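Local coordinates for poly(ADP-ribose) glycohydrolase (Thermomonospora curvata, PDB 3SIG), which hydrolyses the ribose-ribose glycosidic bonds of poly(ADP-ribose), releasing ADP-ribose, through a catalytic domain of the macrodomain clan, at residues I192-L204 with N227-L240. Numbering follows the deposited sequence.
Sequences IGRVLRGRAAKVL and NDPAQVAETFAGLL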
loop_
_atom_site.group_PDB
_atom_site.type_symbol
_atom_site.label_atom_id
_atom_site.label_comp_id
_atom_site.label_asym_id
_atom_site.label_seq_id
_atom_site.Cartn_x
_atom_site.Cartn_y
_atom_site.Cartn_z
ATOM N N ILE A 192 -15.478 -9.698 10.661
ATOM C CA ILE A 192 -14.688 -8.886 9.745
ATOM C C ILE A 192 -13.821 -7.953 10.574
ATOM O O ILE A 192 -12.653 -7.757 10.249
ATOM C CB ILE A 192 -15.593 -8.083 8.807
ATOM C CG1 ILE A 192 -16.359 -9.031 7.887
ATOM C CG2 ILE A 192 -14.805 -7.081 7.968
ATOM C CD1 ILE A 192 -15.468 -9.761 6.951
ATOM N N GLY A 193 -14.358 -7.382 11.655
ATOM C CA GLY A 193 -13.579 -6.482 12.477
ATOM C C GLY A 193 -12.366 -7.169 13.086
ATOM O O GLY A 193 -11.287 -6.585 13.162
ATOM N N ARG A 194 -12.528 -8.397 13.536
ATOM C CA ARG A 194 -11.420 -9.150 14.109
ATOM C C ARG A 194 -10.346 -9.420 13.056
ATOM O O ARG A 194 -9.138 -9.289 13.343
ATOM C CB ARG A 194 -11.917 -10.461 14.736
ATOM C CG ARG A 194 -12.751 -10.271 15.994
ATOM C CD ARG A 194 -13.094 -11.627 16.616
ATOM N NE ARG A 194 -14.368 -11.613 17.338
ATOM C CZ ARG A 194 -15.525 -12.044 16.839
ATOM N NH1 ARG A 194 -15.590 -12.534 15.608
ATOM N NH2 ARG A 194 -16.627 -11.993 17.575
ATOM N N VAL A 195 -10.756 -9.781 11.847
ATOM C CA VAL A 195 -9.811 -10.021 10.765
ATOM C C VAL A 195 -9.054 -8.711 10.441
ATOM O O VAL A 195 -7.827 -8.690 10.329
ATOM C CB VAL A 195 -10.517 -10.578 9.512
ATOM C CG1 VAL A 195 -9.557 -10.599 8.349
ATOM C CG2 VAL A 195 -11.033 -11.971 9.798
ATOM N N LEU A 196 -9.769 -7.601 10.348
ATOM C CA LEU A 196 -9.151 -6.310 10.040
ATOM C C LEU A 196 -8.171 -5.901 11.124
ATOM O O LEU A 196 -7.076 -5.446 10.816
ATOM C CB LEU A 196 -10.215 -5.222 9.916
ATOM C CG LEU A 196 -11.006 -5.232 8.608
ATOM C CD1 LEU A 196 -12.224 -4.337 8.777
ATOM C CD2 LEU A 196 -10.191 -4.762 7.436
ATOM N N ARG A 197 -8.530 -6.060 12.382
ATOM C CA ARG A 197 -7.670 -5.674 13.470
ATOM C C ARG A 197 -6.400 -6.511 13.506
ATOM O O ARG A 197 -5.302 -5.967 13.664
ATOM C CB ARG A 197 -8.410 -5.773 14.791
ATOM C CG ARG A 197 -7.536 -5.277 15.919
ATOM C CD ARG A 197 -8.282 -5.167 17.225
ATOM N NE ARG A 197 -7.466 -4.522 18.249
ATOM C CZ ARG A 197 -6.619 -5.175 19.040
ATOM N NH1 ARG A 197 -6.479 -6.493 18.930
ATOM N NH2 ARG A 197 -5.915 -4.510 19.946
ATOM N N GLY A 198 -6.537 -7.831 13.384
ATOM C CA GLY A 198 -5.367 -8.689 13.396
ATOM C C GLY A 198 -4.394 -8.373 12.284
ATOM O O GLY A 198 -3.159 -8.361 12.452
ATOM N N ARG A 199 -4.937 -8.146 11.102
ATOM C CA ARG A 199 -4.132 -7.894 9.918
ATOM C C ARG A 199 -3.486 -6.532 9.951
ATOM O O ARG A 199 -2.305 -6.401 9.676
ATOM C CB ARG A 199 -4.998 -8.111 8.663
ATOM C CG ARG A 199 -4.222 -8.230 7.363
ATOM C CD ARG A 199 -5.086 -8.776 6.245
ATOM N NE ARG A 199 -5.572 -10.118 6.571
ATOM C CZ ARG A 199 -6.512 -10.750 5.902
ATOM N NH1 ARG A 199 -6.910 -11.940 6.327
ATOM N NH2 ARG A 199 -7.107 -10.196 4.878
ATOM N N ALA A 200 -4.257 -5.512 10.287
ATOM C CA ALA A 200 -3.681 -4.180 10.443
ATOM C C ALA A 200 -2.608 -4.134 11.529
ATOM O O ALA A 200 -1.576 -3.463 11.358
ATOM C CB ALA A 200 -4.769 -3.156 10.754
ATOM N N ALA A 201 -2.788 -4.881 12.599
ATOM C CA ALA A 201 -1.768 -4.905 13.619
ATOM C C ALA A 201 -0.466 -5.468 13.052
ATOM O O ALA A 201 0.636 -5.012 13.395
ATOM C CB ALA A 201 -2.206 -5.724 14.790
ATOM N N LYS A 202 -0.582 -6.492 12.211
ATOM C CA LYS A 202 0.584 -7.108 11.585
ATOM C C LYS A 202 1.264 -6.193 10.568
ATOM O O LYS A 202 2.502 -6.163 10.459
ATOM C CB LYS A 202 0.184 -8.484 10.994
ATOM C CG LYS A 202 -0.122 -9.481 12.045
ATOM C CD LYS A 202 -0.633 -10.805 11.496
ATOM C CE LYS A 202 -0.782 -11.827 12.610
ATOM N NZ LYS A 202 -1.238 -13.145 12.093
ATOM N N VAL A 203 0.481 -5.437 9.820
ATOM C CA VAL A 203 1.047 -4.424 8.940
ATOM C C VAL A 203 1.885 -3.415 9.747
ATOM O O VAL A 203 3.031 -3.087 9.360
ATOM C CB VAL A 203 -0.096 -3.663 8.208
ATOM C CG1 VAL A 203 0.434 -2.418 7.521
ATOM C CG2 VAL A 203 -0.774 -4.577 7.187
ATOM N N LEU A 204 1.328 -2.905 10.842
ATOM C CA LEU A 204 2.041 -1.948 11.671
ATOM C C LEU A 204 3.264 -2.588 12.301
ATOM O O LEU A 204 4.327 -1.947 12.411
ATOM C CB LEU A 204 1.123 -1.363 12.742
ATOM C CG LEU A 204 -0.048 -0.513 12.273
ATOM C CD1 LEU A 204 -0.834 0.027 13.461
ATOM C CD2 LEU A 204 0.397 0.563 11.439
ATOM N N ASN A 227 -15.265 -2.742 2.046
ATOM C CA ASN A 227 -15.322 -2.597 3.494
ATOM C C ASN A 227 -15.946 -1.273 3.921
ATOM O O ASN A 227 -15.990 -0.307 3.166
ATOM C CB ASN A 227 -13.927 -2.748 4.135
ATOM C CG ASN A 227 -13.464 -4.188 4.175
ATOM O OD1 ASN A 227 -13.834 -4.921 5.085
ATOM N ND2 ASN A 227 -12.720 -4.622 3.174
ATOM N N ASP A 228 -16.439 -1.255 5.156
ATOM C CA ASP A 228 -17.039 -0.071 5.750
ATOM C C ASP A 228 -15.946 0.895 6.224
ATOM O O ASP A 228 -15.146 0.556 7.095
ATOM C CB ASP A 228 -17.876 -0.546 6.945
ATOM C CG ASP A 228 -18.535 0.581 7.704
ATOM O OD1 ASP A 228 -18.306 1.762 7.399
ATOM O OD2 ASP A 228 -19.284 0.260 8.654
ATOM N N PRO A 229 -15.877 2.106 5.656
ATOM C CA PRO A 229 -14.768 2.962 6.084
ATOM C C PRO A 229 -14.786 3.348 7.562
ATOM O O PRO A 229 -13.723 3.574 8.138
ATOM C CB PRO A 229 -14.858 4.185 5.170
ATOM C CG PRO A 229 -16.144 4.101 4.501
ATOM C CD PRO A 229 -16.721 2.738 4.629
ATOM N N ALA A 230 -15.949 3.449 8.167
ATOM C CA ALA A 230 -15.969 3.698 9.608
ATOM C C ALA A 230 -15.309 2.554 10.378
ATOM O O ALA A 230 -14.572 2.790 11.331
ATOM C CB ALA A 230 -17.404 3.950 10.117
ATOM N N GLN A 231 -15.553 1.318 9.968
ATOM C CA GLN A 231 -14.938 0.175 10.629
ATOM C C GLN A 231 -13.428 0.132 10.378
ATOM O O GLN A 231 -12.671 -0.170 11.291
ATOM C CB GLN A 231 -15.578 -1.140 10.176
ATOM C CG GLN A 231 -15.034 -2.353 10.900
ATOM C CD GLN A 231 -15.772 -3.609 10.519
ATOM O OE1 GLN A 231 -16.044 -3.866 9.339
ATOM N NE2 GLN A 231 -16.143 -4.389 11.512
ATOM N N VAL A 232 -12.976 0.485 9.188
ATOM C CA VAL A 232 -11.541 0.441 8.928
ATOM C C VAL A 232 -10.847 1.599 9.681
ATOM O O VAL A 232 -9.800 1.395 10.308
ATOM C CB VAL A 232 -11.222 0.461 7.417
ATOM C CG1 VAL A 232 -9.742 0.501 7.203
ATOM C CG2 VAL A 232 -11.832 -0.803 6.754
ATOM N N ALA A 233 -11.449 2.784 9.701
ATOM C CA ALA A 233 -10.889 3.881 10.482
ATOM C C ALA A 233 -10.832 3.487 11.957
ATOM O O ALA A 233 -9.825 3.717 12.627
ATOM C CB ALA A 233 -11.704 5.149 10.292
ATOM N N GLU A 234 -11.899 2.893 12.473
ATOM C CA GLU A 234 -11.924 2.469 13.881
ATOM C C GLU A 234 -10.847 1.416 14.163
ATOM O O GLU A 234 -10.253 1.415 15.251
ATOM C CB GLU A 234 -13.313 1.955 14.271
ATOM C CG GLU A 234 -13.394 1.500 15.709
ATOM C CD GLU A 234 -13.168 2.615 16.695
ATOM O OE1 GLU A 234 -13.535 3.759 16.396
ATOM O OE2 GLU A 234 -12.640 2.332 17.790
ATOM N N THR A 235 -10.596 0.544 13.202
ATOM C CA THR A 235 -9.578 -0.494 13.349
ATOM C C THR A 235 -8.228 0.165 13.594
ATOM O O THR A 235 -7.511 -0.177 14.550
ATOM C CB THR A 235 -9.515 -1.379 12.111
ATOM O OG1 THR A 235 -10.758 -2.073 11.973
ATOM C CG2 THR A 235 -8.403 -2.397 12.173
ATOM N N PHE A 236 -7.862 1.113 12.738
ATOM C CA PHE A 236 -6.593 1.834 12.923
ATOM C C PHE A 236 -6.595 2.648 14.208
ATOM O O PHE A 236 -5.576 2.714 14.900
ATOM C CB PHE A 236 -6.224 2.691 11.720
ATOM C CG PHE A 236 -5.819 1.899 10.523
ATOM C CD1 PHE A 236 -4.663 1.142 10.541
ATOM C CD2 PHE A 236 -6.546 1.977 9.346
ATOM C CE1 PHE A 236 -4.256 0.415 9.399
ATOM C CE2 PHE A 236 -6.128 1.272 8.211
ATOM C CZ PHE A 236 -4.980 0.498 8.249
ATOM N N ALA A 237 -7.730 3.244 14.552
ATOM C CA ALA A 237 -7.812 4.015 15.793
ATOM C C ALA A 237 -7.566 3.172 17.027
ATOM O O ALA A 237 -6.877 3.612 17.959
ATOM C CB ALA A 237 -9.177 4.689 15.918
ATOM N N GLY A 238 -8.131 1.985 17.080
ATOM C CA GLY A 238 -7.908 1.117 18.220
ATOM C C GLY A 238 -6.452 0.713 18.389
ATOM O O GLY A 238 -5.996 0.458 19.507
ATOM N N LEU A 239 -5.704 0.673 17.300
ATOM C CA LEU A 239 -4.292 0.328 17.339
ATOM C C LEU A 239 -3.413 1.515 17.700
ATOM O O LEU A 239 -2.385 1.350 18.381
ATOM C CB LEU A 239 -3.852 -0.234 15.977
ATOM C CG LEU A 239 -4.471 -1.602 15.664
ATOM C CD1 LEU A 239 -4.263 -1.952 14.167
ATOM C CD2 LEU A 239 -3.979 -2.715 16.551
ATOM N N LEU A 240 -3.831 2.712 17.289
ATOM C CA LEU A 240 -2.963 3.891 17.397
ATOM C C LEU A 240 -3.364 4.850 18.503
ATOM O O LEU A 240 -2.527 5.652 18.933
ATOM C CB LEU A 240 -2.956 4.676 16.080
ATOM C CG LEU A 240 -2.303 3.946 14.916
ATOM C CD1 LEU A 240 -2.714 4.613 13.608
ATOM C CD2 LEU A 240 -0.779 3.903 15.029
HETATM O O HOH W 1 -11.705 -3.714 13.748
HETATM O O HOH W 2 -8.397 -1.868 16.611
#
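L239 enters helix 189-209 as a knob, its side chain seated in a hole formed by R197, A200, A201 and L204. The two methyls divide the work: CD1 lies 3.7 Å from A200 CB and also faces the backbone N of A201, whereas CD2 touches A201 CB and lies over one face of the R197 guanidinium. L204, one wall of the hole, crosses L239 obliquely, bringing its CD1 to 3.9 Å from L239 CB. One turn back, T235 occupies the closest passage of the backbones. Its OG1 lies beside the backbone N (chi1 -64°), which leaves CG2 anti to that nitrogen and 3.6 Å from L196 O, while OG1 turns back to donate a 2.8 Å bond to Q231 O. A water donating to both G193 O and T235 OG1 spans the helices, which share no direct hydrogen bond. Helices 189-209 and 229-240 are successive helices of the macrodomain-like alpha/beta fold, joined through strand 214-217 of its mixed sheet, and their segments cross at -49° with axes 9.4 Å apart. One turn before A200, L196 brings its CD1 against V232 CG2, 4.1 Å away, and the amide end of Q231. The extended Q231 side chain crosses L196 at about a right angle and sets NE2 3.4 Å from G193 CA, where that amide nitrogen bonds to V189 O. Beyond it, I192 CG2 packs against N227 OD1; N227 ND2 is held by P178 O and G221 O, and this side chain lies about 6 Å from the bound ADP-ribose.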